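Local coordinates for protein KLLA0E08119p (PDB 3VA7) that probably carboxylates urea to urea-1-carboxylate (allophanate) with bicarbonate, ATP and a biotin cofactor, as the urea carboxylase part of a longer protein that probably also hydrolyses allophanate, at residues L979-L989 with L1070-V1081. Numbering follows the deposited sequence.
Sequences LYSAKFMVLGL and LTPFDQVEFYPV
Where the strand pairing of 984-989 with 1075-1081 gives out, a water takes over: it accepts a hydrogen bond from Phe1078 N at 2.7 Å and lies within hydrogen-bonding reach of Leu979 O and Ala982 O, bridging the turn after helix 972-979 to the neighbouring strand. Direct pairing is antiparallel but twisted, the axes running at 142°. Phe984 and Val1076 form a hydrogen-bonded pair: Val1076 N reaches Phe984 O at 2.7 Å, nearly straight and in the carbonyl plane, and Phe984 N donates back to Val1076 O at 3.0 Å. Val986 then uses both backbone polar atoms on the type II turn 1071-1074: its N donates to Asp1074 O, and its O accepts from Phe1073 N at 2.7 Å. Asp1074 ties this turn together, OD2 taking Thr1071 N from above the carboxylate plane while OD1 is bonded by Lys926 N. On one face of the sheet, Phe984 CE1 approaches Phe1078 CD1 at 3.8 Å, the ring planes inclined at 58°, beside Met1032. On the other, Met985 is extended through chi1 (179°) and chi2, which carries SD to the edge of the Phe1073 ring, 4.0 Å from CD2, a Met-aromatic contact; the bend at chi3 turns Met985 CE toward Phe1073 O, 3.3 Å away. At the far end Pro1080 CB sits over one face of the Tyr980 ring, 4.0 Å from its centroid, a CH-pi contact; the Tyr980 hydroxyl is hydrogen-bonded to Met932 O. Strands 922-934 and 997-1001 flank the pair, which therefore forms an interior antiparallel join in the mixed sheet of the carboxyltransferase domain.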
# COMPACT_ATOMS: atom_id res chain seq x y z
N LEU A 979 -21.10 20.31 -12.00
CA LEU A 979 -20.35 19.49 -11.08
C LEU A 979 -20.72 19.73 -9.62
O LEU A 979 -20.64 18.81 -8.78
CB LEU A 979 -18.88 19.69 -11.29
CG LEU A 979 -18.44 19.17 -12.65
CD1 LEU A 979 -17.20 19.89 -13.03
CD2 LEU A 979 -18.21 17.66 -12.53
N TYR A 980 -21.16 20.95 -9.31
CA TYR A 980 -21.51 21.26 -7.92
C TYR A 980 -23.02 21.25 -7.68
O TYR A 980 -23.48 21.64 -6.62
CB TYR A 980 -20.94 22.63 -7.52
CG TYR A 980 -19.44 22.69 -7.44
CD1 TYR A 980 -18.75 21.87 -6.57
CD2 TYR A 980 -18.71 23.57 -8.23
CE1 TYR A 980 -17.40 21.93 -6.45
CE2 TYR A 980 -17.34 23.64 -8.11
CZ TYR A 980 -16.67 22.81 -7.21
OH TYR A 980 -15.26 22.81 -7.05
N SER A 981 -23.81 20.85 -8.67
CA SER A 981 -25.25 20.67 -8.36
C SER A 981 -25.84 19.30 -8.74
O SER A 981 -26.95 18.98 -8.38
CB SER A 981 -26.10 21.84 -8.91
OG SER A 981 -25.84 22.02 -10.26
N ALA A 982 -25.09 18.50 -9.48
CA ALA A 982 -25.55 17.22 -9.98
C ALA A 982 -25.60 16.20 -8.83
O ALA A 982 -24.94 16.36 -7.79
CB ALA A 982 -24.67 16.74 -11.14
N LYS A 983 -26.47 15.21 -8.99
CA LYS A 983 -26.53 14.10 -8.05
C LYS A 983 -26.10 12.87 -8.83
O LYS A 983 -26.80 12.40 -9.75
CB LYS A 983 -27.91 13.99 -7.48
CG LYS A 983 -28.14 14.77 -6.20
CD LYS A 983 -29.62 14.71 -5.90
CE LYS A 983 -30.08 15.80 -4.98
NZ LYS A 983 -31.56 15.88 -5.12
N PHE A 984 -24.86 12.43 -8.54
CA PHE A 984 -24.23 11.38 -9.31
C PHE A 984 -24.53 10.03 -8.67
O PHE A 984 -24.08 9.75 -7.55
CB PHE A 984 -22.74 11.60 -9.30
CG PHE A 984 -22.30 12.79 -10.06
CD1 PHE A 984 -21.84 13.90 -9.40
CD2 PHE A 984 -22.31 12.80 -11.45
CE1 PHE A 984 -21.39 15.02 -10.12
CE2 PHE A 984 -21.86 13.90 -12.18
CZ PHE A 984 -21.41 15.02 -11.50
N MET A 985 -25.34 9.21 -9.36
CA MET A 985 -25.60 7.85 -8.91
C MET A 985 -24.50 6.88 -9.41
O MET A 985 -24.30 6.73 -10.64
CB MET A 985 -26.96 7.36 -9.39
CG MET A 985 -27.22 5.91 -8.92
SD MET A 985 -28.94 5.39 -8.94
CE MET A 985 -29.52 6.05 -7.39
N VAL A 986 -23.80 6.24 -8.46
CA VAL A 986 -22.84 5.20 -8.81
C VAL A 986 -23.53 4.03 -9.52
O VAL A 986 -24.50 3.44 -8.99
CB VAL A 986 -22.17 4.67 -7.56
CG1 VAL A 986 -21.09 3.72 -7.92
CG2 VAL A 986 -21.68 5.82 -6.77
N LEU A 987 -23.09 3.70 -10.73
CA LEU A 987 -23.69 2.57 -11.43
C LEU A 987 -22.88 1.26 -11.34
O LEU A 987 -23.46 0.18 -11.50
CB LEU A 987 -23.92 2.93 -12.89
CG LEU A 987 -24.83 4.14 -13.11
CD1 LEU A 987 -24.94 4.50 -14.61
CD2 LEU A 987 -26.21 3.94 -12.45
N GLY A 988 -21.56 1.37 -11.12
CA GLY A 988 -20.60 0.25 -11.01
C GLY A 988 -19.28 0.70 -10.36
O GLY A 988 -19.04 1.90 -10.20
N LEU A 989 -18.42 -0.23 -9.94
CA LEU A 989 -17.13 0.12 -9.32
C LEU A 989 -15.95 -0.33 -10.15
O LEU A 989 -16.03 -1.24 -10.98
CB LEU A 989 -17.03 -0.47 -7.93
CG LEU A 989 -18.17 -0.22 -6.95
CD1 LEU A 989 -17.84 -0.84 -5.63
CD2 LEU A 989 -18.47 1.24 -6.73
N LEU A 1070 -17.66 3.24 -1.90
CA LEU A 1070 -18.93 3.32 -2.61
C LEU A 1070 -19.57 2.00 -2.99
O LEU A 1070 -18.90 0.98 -3.08
CB LEU A 1070 -18.79 4.19 -3.86
CG LEU A 1070 -18.08 5.53 -3.66
CD1 LEU A 1070 -17.91 6.24 -4.94
CD2 LEU A 1070 -18.82 6.41 -2.67
N THR A 1071 -20.87 2.03 -3.25
CA THR A 1071 -21.59 0.86 -3.71
C THR A 1071 -22.50 1.33 -4.83
O THR A 1071 -23.00 2.48 -4.77
CB THR A 1071 -22.46 0.29 -2.58
OG1 THR A 1071 -21.64 -0.13 -1.51
CG2 THR A 1071 -23.28 -0.88 -3.09
N PRO A 1072 -22.76 0.46 -5.82
CA PRO A 1072 -23.76 0.85 -6.84
C PRO A 1072 -25.07 1.29 -6.21
O PRO A 1072 -25.51 0.70 -5.17
CB PRO A 1072 -23.95 -0.42 -7.65
CG PRO A 1072 -22.60 -1.16 -7.49
CD PRO A 1072 -22.15 -0.85 -6.10
N PHE A 1073 -25.67 2.32 -6.82
CA PHE A 1073 -26.89 3.01 -6.30
C PHE A 1073 -26.65 4.09 -5.25
O PHE A 1073 -27.56 4.84 -4.98
CB PHE A 1073 -27.95 2.02 -5.79
CG PHE A 1073 -28.41 1.07 -6.83
CD1 PHE A 1073 -28.23 -0.30 -6.66
CD2 PHE A 1073 -29.00 1.52 -8.00
CE1 PHE A 1073 -28.65 -1.17 -7.64
CE2 PHE A 1073 -29.42 0.64 -8.99
CZ PHE A 1073 -29.24 -0.69 -8.83
N ASP A 1074 -25.45 4.15 -4.65
CA ASP A 1074 -25.03 5.33 -3.90
C ASP A 1074 -25.01 6.61 -4.75
O ASP A 1074 -24.96 6.60 -6.01
CB ASP A 1074 -23.62 5.15 -3.35
CG ASP A 1074 -23.55 4.20 -2.14
OD1 ASP A 1074 -24.64 3.78 -1.65
OD2 ASP A 1074 -22.42 3.88 -1.68
N GLN A 1075 -24.97 7.71 -4.02
CA GLN A 1075 -24.94 9.03 -4.62
C GLN A 1075 -23.76 9.85 -4.14
O GLN A 1075 -23.46 9.95 -2.93
CB GLN A 1075 -26.23 9.79 -4.32
CG GLN A 1075 -27.38 9.43 -5.23
CD GLN A 1075 -28.73 9.76 -4.65
OE1 GLN A 1075 -29.05 10.94 -4.41
NE2 GLN A 1075 -29.53 8.73 -4.42
N VAL A 1076 -23.11 10.48 -5.11
CA VAL A 1076 -22.00 11.37 -4.81
C VAL A 1076 -22.43 12.72 -5.21
O VAL A 1076 -22.89 12.92 -6.34
CB VAL A 1076 -20.72 10.97 -5.60
CG1 VAL A 1076 -19.61 12.07 -5.49
CG2 VAL A 1076 -20.19 9.63 -5.06
N GLU A 1077 -22.28 13.65 -4.28
CA GLU A 1077 -22.48 15.12 -4.57
C GLU A 1077 -21.18 15.89 -4.34
O GLU A 1077 -20.46 15.62 -3.40
CB GLU A 1077 -23.60 15.75 -3.74
CG GLU A 1077 -25.01 15.32 -4.17
CD GLU A 1077 -26.14 16.09 -3.41
OE1 GLU A 1077 -27.06 15.44 -2.84
OE2 GLU A 1077 -26.10 17.35 -3.39
N PHE A 1078 -20.87 16.84 -5.21
CA PHE A 1078 -19.68 17.64 -4.96
C PHE A 1078 -19.94 19.02 -4.30
O PHE A 1078 -20.97 19.67 -4.59
CB PHE A 1078 -18.91 17.81 -6.24
CG PHE A 1078 -18.25 16.56 -6.72
CD1 PHE A 1078 -18.46 16.12 -8.02
CD2 PHE A 1078 -17.40 15.85 -5.87
CE1 PHE A 1078 -17.86 14.95 -8.47
CE2 PHE A 1078 -16.78 14.72 -6.29
CZ PHE A 1078 -16.99 14.23 -7.60
N TYR A 1079 -19.05 19.44 -3.40
CA TYR A 1079 -19.06 20.82 -2.90
C TYR A 1079 -17.71 21.51 -3.11
O TYR A 1079 -16.64 20.86 -3.02
CB TYR A 1079 -19.57 20.93 -1.43
CG TYR A 1079 -18.66 20.34 -0.35
CD1 TYR A 1079 -17.63 21.10 0.21
CD2 TYR A 1079 -18.83 19.00 0.08
CE1 TYR A 1079 -16.79 20.57 1.14
CE2 TYR A 1079 -18.01 18.45 1.05
CZ TYR A 1079 -17.00 19.23 1.58
OH TYR A 1079 -16.18 18.69 2.53
N PRO A 1080 -17.73 22.81 -3.41
CA PRO A 1080 -16.50 23.62 -3.75
C PRO A 1080 -15.53 23.84 -2.60
O PRO A 1080 -15.96 24.27 -1.55
CB PRO A 1080 -17.07 24.97 -4.14
CG PRO A 1080 -18.43 25.00 -3.33
CD PRO A 1080 -18.96 23.62 -3.53
N VAL A 1081 -14.27 23.45 -2.78
CA VAL A 1081 -13.14 23.91 -1.99
C VAL A 1081 -12.00 24.37 -2.90
O VAL A 1081 -11.90 24.01 -4.11
CB VAL A 1081 -12.51 22.84 -1.05
CG1 VAL A 1081 -13.42 22.51 0.07
CG2 VAL A 1081 -11.97 21.58 -1.81
O HOH W 1 -22.74 17.97 -6.84
O HOH W 2 -25.42 18.80 -5.61